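Local coordinates for protein Afp3 (Serratia entomophila, PDB 6RBN) that probably builds part of the contractile sheath around the inner tube of the anti-feeding prophage, an injection system of the phage-tail type, at residues I47-S52 against G123-L128; F184-S189 against A205-N210; L375-V380 against G424-Q429. All coordinates share one frame; numbering follows the deposited sequence.

Contact 1 of 3, residues I47-S52 against G123-L128; sequences ITRIGS and GGPCYL
T48 and L128 form the one well-bonded rung of a short antiparallel beta pairing, in which the short strand 48-49 lies at one edge, within this chain, of a small mixed sheet, beside 127-130. L128 N reaches T48 O at 3.0 Å, and T48 N returns the bond to L128 O. Beyond this rung the ladder frays: I50 N makes just weak bonds, to P125 O and C126 O.

On one face, R49 lies across Y127. With chi1 at -175° and the chain extended as far as NE, R49 sets its CG over one face of the ring and its CB 3.6 Å from CE1 of Y127. The guanidinium is turned 75° from the ring plane, and NE and NH2 come against CB of P125, NH2 at 3.6 Å. Y127 OH lies near the guanidinium plane at its edge, but its hydrogen bond goes to E152. I47 adds CG2 at 3.7 Å from CD1 of the same tyrosine, the two side chains meeting at about a right angle.

On the side of L128 the contact is largely apolar, and I50 and L128 are both buried. Helix 53-59 covers both of them, through Y56, and L115 of helix 111-120 also touches L128. I50 crosses L128 nearly perpendicularly, its CG1 3.7 Å from L128 CD1.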
# COMPACT_ATOMS: atom_id res chain seq x y z
N ILE D 47 -33.08 -44.88 47.31
CA ILE D 47 -32.08 -43.86 47.58
C ILE D 47 -32.61 -42.52 47.09
O ILE D 47 -33.00 -42.38 45.93
CB ILE D 47 -30.74 -44.20 46.91
CG1 ILE D 47 -30.14 -45.45 47.53
CG2 ILE D 47 -29.78 -43.03 46.99
CD1 ILE D 47 -28.95 -45.99 46.78
N THR D 48 -32.64 -41.53 47.99
CA THR D 48 -33.15 -40.20 47.67
C THR D 48 -32.03 -39.18 47.76
O THR D 48 -31.11 -39.31 48.57
CB THR D 48 -34.28 -39.80 48.61
OG1 THR D 48 -33.80 -39.78 49.96
CG2 THR D 48 -35.43 -40.78 48.51
N ARG D 49 -32.13 -38.14 46.94
CA ARG D 49 -31.17 -37.05 46.93
C ARG D 49 -31.64 -35.94 47.85
O ARG D 49 -32.80 -35.52 47.78
CB ARG D 49 -30.98 -36.51 45.51
CG ARG D 49 -29.91 -35.45 45.40
CD ARG D 49 -29.76 -34.95 43.98
NE ARG D 49 -28.71 -33.95 43.88
CZ ARG D 49 -28.90 -32.65 44.06
NH1 ARG D 49 -30.10 -32.19 44.35
NH2 ARG D 49 -27.88 -31.81 43.94
N ILE D 50 -30.74 -35.47 48.71
CA ILE D 50 -31.05 -34.46 49.72
C ILE D 50 -30.13 -33.27 49.45
O ILE D 50 -29.01 -33.22 49.95
CB ILE D 50 -30.89 -34.99 51.14
CG1 ILE D 50 -31.79 -36.21 51.34
CG2 ILE D 50 -31.27 -33.96 52.17
CD1 ILE D 50 -33.25 -35.92 51.19
N GLY D 51 -30.62 -32.31 48.67
CA GLY D 51 -29.76 -31.24 48.19
C GLY D 51 -29.35 -30.24 49.25
O GLY D 51 -28.31 -29.59 49.12
N SER D 52 -30.14 -30.10 50.31
CA SER D 52 -29.82 -29.18 51.39
C SER D 52 -30.47 -29.70 52.66
O SER D 52 -31.15 -30.73 52.66
CB SER D 52 -30.29 -27.76 51.07
OG SER D 52 -31.70 -27.70 50.99
N GLY D 123 -21.32 -29.13 52.96
CA GLY D 123 -22.44 -29.93 52.49
C GLY D 123 -22.19 -30.59 51.15
O GLY D 123 -21.06 -30.71 50.68
N GLY D 124 -23.28 -31.03 50.54
CA GLY D 124 -23.23 -31.70 49.27
C GLY D 124 -24.59 -32.20 48.83
O GLY D 124 -25.60 -31.96 49.49
N PRO D 125 -24.64 -32.89 47.69
CA PRO D 125 -25.93 -33.43 47.22
C PRO D 125 -26.47 -34.56 48.09
O PRO D 125 -27.68 -34.81 48.05
CB PRO D 125 -25.61 -33.90 45.79
CG PRO D 125 -24.43 -33.08 45.38
CD PRO D 125 -23.61 -32.93 46.63
N CYS D 126 -25.60 -35.29 48.80
CA CYS D 126 -25.94 -36.07 49.99
C CYS D 126 -27.05 -37.11 49.82
O CYS D 126 -28.17 -36.91 50.29
CB CYS D 126 -26.31 -35.12 51.13
SG CYS D 126 -26.47 -35.87 52.76
N TYR D 127 -26.80 -38.18 49.07
CA TYR D 127 -27.76 -39.26 48.93
C TYR D 127 -27.95 -40.00 50.25
O TYR D 127 -27.01 -40.15 51.03
CB TYR D 127 -27.33 -40.23 47.83
CG TYR D 127 -27.44 -39.65 46.45
CD1 TYR D 127 -28.64 -39.68 45.75
CD2 TYR D 127 -26.35 -39.02 45.86
CE1 TYR D 127 -28.74 -39.14 44.50
CE2 TYR D 127 -26.45 -38.47 44.61
CZ TYR D 127 -27.65 -38.53 43.93
OH TYR D 127 -27.75 -37.98 42.67
N LEU D 128 -29.18 -40.43 50.51
CA LEU D 128 -29.52 -41.15 51.73
C LEU D 128 -30.19 -42.47 51.39
O LEU D 128 -30.95 -42.56 50.42
CB LEU D 128 -30.47 -40.36 52.63
CG LEU D 128 -30.02 -39.02 53.21
CD1 LEU D 128 -31.11 -38.50 54.12
CD2 LEU D 128 -28.71 -39.15 53.95

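Contact 2 of 3, residues F184-S189 against A205-N210; sequences FLLADS and AVYYPN
Strand 185-188 meets strand 205-207 in parallel, the two axes 4.5 Å apart at closest approach and crossing at -32°; the nearest CA pairs are L186-A205, A187-V206 and D188-Y207. This is a two-stranded parallel sheet between helices, an alpha/beta layering: helix 271-284 packs on F184, L186 and Y207, while Y170 of helix 163-172 touches L185, A187 and D188.

The ladder is uneven. A205 N bonds to L185 O at 3.0 Å and Y207 N bonds to A187 O, whereas the bonds from A187 N to A205 O and from S189 N to Y207 O are weak.

A205 carries its methyl group into an apolar cluster. The F184 ring brings CE2 to 3.7 Å from A205 CB, and L186 CD2 lies 3.9 Å from that methyl carbon. The same CD2 of L186 reaches the edge of the Y207 ring, 3.7 Å from CE2. Y207 OH is hydrogen-bonded to Y278, and D188, whose carboxylate stands 67° from the Y207 ring plane, gives OD1 to S271, so both polar ends are tied to helix 271-284.

V206 fills the other side, with CG2 near the CB of A187 and CG1 3.8 Å from S189 CB. In S189 a chi1 of -179° carries the hydroxyl away from the backbone N; bonded to G192 N and D193 O, S189 OG meets the edge of the Y208 ring 3.5 Å from CD1.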
# COMPACT_ATOMS: atom_id res chain seq x y z
N PHE D 184 -15.40 -44.98 47.64
CA PHE D 184 -14.41 -44.83 48.70
C PHE D 184 -15.14 -44.93 50.02
O PHE D 184 -15.95 -44.07 50.35
CB PHE D 184 -13.67 -43.50 48.57
CG PHE D 184 -12.46 -43.39 49.43
CD1 PHE D 184 -11.28 -44.00 49.06
CD2 PHE D 184 -12.49 -42.67 50.61
CE1 PHE D 184 -10.15 -43.90 49.85
CE2 PHE D 184 -11.37 -42.57 51.40
CZ PHE D 184 -10.19 -43.19 51.02
N LEU D 185 -14.87 -45.99 50.77
CA LEU D 185 -15.54 -46.24 52.04
C LEU D 185 -14.85 -45.49 53.17
O LEU D 185 -13.62 -45.47 53.26
CB LEU D 185 -15.56 -47.74 52.34
CG LEU D 185 -16.21 -48.23 53.64
CD1 LEU D 185 -17.68 -47.89 53.67
CD2 LEU D 185 -16.02 -49.72 53.78
N LEU D 186 -15.65 -44.88 54.03
CA LEU D 186 -15.16 -44.21 55.24
C LEU D 186 -15.63 -45.03 56.44
O LEU D 186 -16.70 -44.78 57.00
CB LEU D 186 -15.64 -42.77 55.32
CG LEU D 186 -15.12 -41.83 54.24
CD1 LEU D 186 -15.74 -40.46 54.39
CD2 LEU D 186 -13.62 -41.75 54.33
N ALA D 187 -14.82 -46.00 56.83
CA ALA D 187 -15.16 -46.87 57.94
C ALA D 187 -14.78 -46.22 59.26
O ALA D 187 -14.13 -45.17 59.31
CB ALA D 187 -14.47 -48.23 57.79
N ASP D 188 -15.18 -46.86 60.35
CA ASP D 188 -14.96 -46.35 61.69
C ASP D 188 -14.44 -47.47 62.58
O ASP D 188 -15.05 -48.54 62.64
CB ASP D 188 -16.24 -45.77 62.28
CG ASP D 188 -16.67 -44.51 61.60
OD1 ASP D 188 -15.79 -43.72 61.20
OD2 ASP D 188 -17.88 -44.32 61.40
N SER D 189 -13.34 -47.21 63.26
CA SER D 189 -12.80 -48.21 64.17
C SER D 189 -13.65 -48.27 65.44
O SER D 189 -14.39 -47.34 65.77
CB SER D 189 -11.35 -47.88 64.52
OG SER D 189 -10.82 -48.87 65.39
N ALA D 205 -10.83 -45.74 54.21
CA ALA D 205 -10.18 -44.91 55.21
C ALA D 205 -10.94 -45.03 56.52
O ALA D 205 -12.11 -44.65 56.60
CB ALA D 205 -10.13 -43.45 54.76
N VAL D 206 -10.28 -45.56 57.54
CA VAL D 206 -10.87 -45.77 58.86
C VAL D 206 -10.59 -44.53 59.70
O VAL D 206 -9.59 -43.85 59.49
CB VAL D 206 -10.29 -47.06 59.48
CG1 VAL D 206 -10.92 -47.40 60.82
CG2 VAL D 206 -10.43 -48.22 58.52
N TYR D 207 -11.52 -44.18 60.60
CA TYR D 207 -11.36 -43.03 61.49
C TYR D 207 -11.80 -43.45 62.89
O TYR D 207 -12.98 -43.76 63.10
CB TYR D 207 -12.16 -41.84 60.99
CG TYR D 207 -11.59 -41.23 59.73
CD1 TYR D 207 -10.59 -40.28 59.79
CD2 TYR D 207 -12.03 -41.64 58.48
CE1 TYR D 207 -10.06 -39.73 58.64
CE2 TYR D 207 -11.50 -41.11 57.33
CZ TYR D 207 -10.51 -40.15 57.42
OH TYR D 207 -9.98 -39.61 56.27
N TYR D 208 -10.87 -43.46 63.84
CA TYR D 208 -11.12 -44.16 65.10
C TYR D 208 -12.04 -43.46 66.12
O TYR D 208 -13.06 -44.07 66.47
CB TYR D 208 -9.79 -44.54 65.77
CG TYR D 208 -9.92 -44.95 67.22
CD1 TYR D 208 -10.56 -46.12 67.58
CD2 TYR D 208 -9.37 -44.17 68.22
CE1 TYR D 208 -10.68 -46.48 68.91
CE2 TYR D 208 -9.47 -44.53 69.54
CZ TYR D 208 -10.12 -45.69 69.88
OH TYR D 208 -10.23 -46.05 71.21
N PRO D 209 -11.76 -42.25 66.63
CA PRO D 209 -12.47 -41.83 67.85
C PRO D 209 -13.90 -41.39 67.57
O PRO D 209 -14.17 -40.62 66.65
CB PRO D 209 -11.63 -40.64 68.35
CG PRO D 209 -10.37 -40.68 67.57
CD PRO D 209 -10.80 -41.20 66.24
N ASN D 210 -14.82 -41.92 68.37
CA ASN D 210 -16.19 -41.43 68.35
C ASN D 210 -16.22 -40.01 68.90
O ASN D 210 -15.48 -39.65 69.81
CB ASN D 210 -17.11 -42.32 69.18
CG ASN D 210 -17.44 -43.62 68.48
OD1 ASN D 210 -17.69 -43.64 67.28
ND2 ASN D 210 -17.45 -44.70 69.24

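Contact 3 of 3, residues L375-V380 against G424-Q429; sequences LTWKRV and GKMIIQ
M426 is the bump of this contact: its side chain projects from strand 425-429 into a hollow on helix 375-380 lined by T376, W377 and V380. The backbones stay well apart, with axes 10.5 Å from each other at closest approach and N-to-C directions 37° apart, so side chains alone bridge the gap.

Two torsions shape the bump. The chi1 of M426, 63°, puts CG between the backbone N and the carbonyl carbon, and a bend at chi3 swings the terminal methyl to the edge of the W377 indole and the methyl of T376. There CE lies in the indole plane, 3.6 Å from CD1 of W377, and reaches CG2 of T376 at 4.0 Å. The sulfur lies 4.8 Å from the centroid of the five-membered ring and 67° off its normal, an oblique Met-aromatic contact. V380 closes the hollow beyond the sulfur, with CG2 4.1 Å from M426 SD.

The two branches of V380 divide the work. While CG2 faces the methionine, CG1, anti to the backbone N, meets the tip of I428, whose CD1 is 3.6 Å away. The V380 side chain is thus a bump resting in the notch between M426 and I428, one branch against each.

The polar groups at the helix side are bonded nearby: W377 NE1 to N372, which holds the indole, and T376 OG1 to P371 O. Strand 425-432 also pairs with 406-409, and residues 425-429 form a parallel ladder with a strand of a neighbouring Afp2 chain. A helix packed through apolar side chains on a sheet that runs on into the next subunit is the pattern of the interlocking C-terminal domain of contractile tail sheath proteins.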
# COMPACT_ATOMS: atom_id res chain seq x y z
N LEU D 375 -8.78 -41.87 13.18
CA LEU D 375 -9.26 -40.51 13.42
C LEU D 375 -9.95 -40.41 14.77
O LEU D 375 -9.84 -39.37 15.44
CB LEU D 375 -10.20 -40.10 12.28
CG LEU D 375 -10.87 -38.73 12.09
CD1 LEU D 375 -12.19 -38.61 12.83
CD2 LEU D 375 -9.94 -37.61 12.50
N THR D 376 -10.66 -41.45 15.20
CA THR D 376 -11.31 -41.44 16.50
C THR D 376 -10.31 -41.59 17.63
O THR D 376 -10.46 -40.97 18.68
CB THR D 376 -12.37 -42.54 16.55
OG1 THR D 376 -13.29 -42.37 15.46
CG2 THR D 376 -13.17 -42.49 17.84
N TRP D 377 -9.25 -42.37 17.40
CA TRP D 377 -8.24 -42.62 18.43
C TRP D 377 -7.46 -41.36 18.77
O TRP D 377 -6.99 -41.20 19.90
CB TRP D 377 -7.28 -43.71 17.97
CG TRP D 377 -7.92 -45.01 17.68
CD1 TRP D 377 -9.16 -45.43 18.07
CD2 TRP D 377 -7.40 -46.05 16.85
NE1 TRP D 377 -9.42 -46.68 17.58
CE2 TRP D 377 -8.35 -47.08 16.82
CE3 TRP D 377 -6.20 -46.21 16.14
CZ2 TRP D 377 -8.15 -48.25 16.11
CZ3 TRP D 377 -6.01 -47.38 15.44
CH2 TRP D 377 -6.98 -48.38 15.43
N LYS D 378 -7.31 -40.45 17.80
CA LYS D 378 -6.67 -39.18 18.06
C LYS D 378 -7.62 -38.18 18.71
O LYS D 378 -7.17 -37.29 19.44
CB LYS D 378 -6.10 -38.59 16.77
CG LYS D 378 -5.11 -39.46 16.00
CD LYS D 378 -3.74 -39.58 16.66
CE LYS D 378 -3.53 -40.92 17.35
NZ LYS D 378 -2.16 -41.08 17.88
N ARG D 379 -8.92 -38.30 18.44
CA ARG D 379 -9.90 -37.46 19.13
C ARG D 379 -10.04 -37.85 20.59
O ARG D 379 -10.37 -37.01 21.43
CB ARG D 379 -11.25 -37.54 18.43
CG ARG D 379 -11.29 -36.90 17.06
CD ARG D 379 -12.64 -37.11 16.39
NE ARG D 379 -13.71 -36.37 17.06
CZ ARG D 379 -14.69 -36.94 17.75
NH1 ARG D 379 -14.75 -38.26 17.87
NH2 ARG D 379 -15.62 -36.19 18.32
N VAL D 380 -9.80 -39.12 20.90
CA VAL D 380 -9.86 -39.59 22.28
C VAL D 380 -8.57 -39.26 23.01
O VAL D 380 -8.59 -38.90 24.20
CB VAL D 380 -10.18 -41.10 22.28
CG1 VAL D 380 -10.09 -41.67 23.64
CG2 VAL D 380 -11.58 -41.33 21.75
N GLY D 424 -14.04 -54.70 18.35
CA GLY D 424 -14.73 -53.46 18.64
C GLY D 424 -14.31 -52.69 19.87
O GLY D 424 -15.15 -52.10 20.54
N LYS D 425 -13.02 -52.67 20.18
CA LYS D 425 -12.55 -51.98 21.37
C LYS D 425 -11.29 -51.19 21.07
O LYS D 425 -10.53 -51.53 20.16
CB LYS D 425 -12.30 -52.97 22.52
CG LYS D 425 -11.18 -53.95 22.27
CD LYS D 425 -11.01 -54.91 23.42
CE LYS D 425 -12.11 -55.95 23.43
NZ LYS D 425 -11.86 -56.98 24.46
N MET D 426 -11.08 -50.11 21.81
CA MET D 426 -9.84 -49.36 21.78
C MET D 426 -9.21 -49.37 23.17
O MET D 426 -9.92 -49.33 24.18
CB MET D 426 -10.04 -47.92 21.28
CG MET D 426 -10.92 -47.03 22.12
SD MET D 426 -11.09 -45.39 21.42
CE MET D 426 -12.19 -45.72 20.05
N ILE D 427 -7.89 -49.47 23.21
CA ILE D 427 -7.14 -49.62 24.45
C ILE D 427 -6.17 -48.45 24.58
O ILE D 427 -5.37 -48.20 23.68
CB ILE D 427 -6.40 -50.96 24.51
CG1 ILE D 427 -7.40 -52.11 24.52
CG2 ILE D 427 -5.51 -51.04 25.73
CD1 ILE D 427 -6.76 -53.46 24.40
N ILE D 428 -6.26 -47.74 25.70
CA ILE D 428 -5.54 -46.50 25.94
C ILE D 428 -4.71 -46.68 27.20
O ILE D 428 -5.21 -47.19 28.21
CB ILE D 428 -6.52 -45.33 26.12
CG1 ILE D 428 -7.49 -45.28 24.96
CG2 ILE D 428 -5.77 -44.01 26.19
CD1 ILE D 428 -8.75 -44.60 25.31
N GLN D 429 -3.45 -46.26 27.15
CA GLN D 429 -2.57 -46.30 28.32
C GLN D 429 -2.34 -44.88 28.82
O GLN D 429 -1.72 -44.07 28.13
CB GLN D 429 -1.25 -46.97 27.99
CG GLN D 429 -1.38 -48.45 27.74
CD GLN D 429 -0.06 -49.09 27.40
OE1 GLN D 429 0.96 -48.42 27.31
NE2 GLN D 429 -0.08 -50.40 27.20

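In the fold
Contact 2 is the most central of the three and almost wholly buried; contact 1, about 21 Å from it between centres, is partly buried and includes an exposed arginine. Both pair strands through backbone bonds, antiparallel in contact 1 and parallel in contact 2, but in different sheets, and their nearest atoms are about 12 Å apart. Contact 3 has its centre about 31 Å from the centre of the chain, yet all its touching residues are buried, and chains of Afp2 and Afp1 pack against its segments. It joins helix to strand by apolar and sulfur contacts alone. No element is shared, and the contacts follow one another in series along the chain.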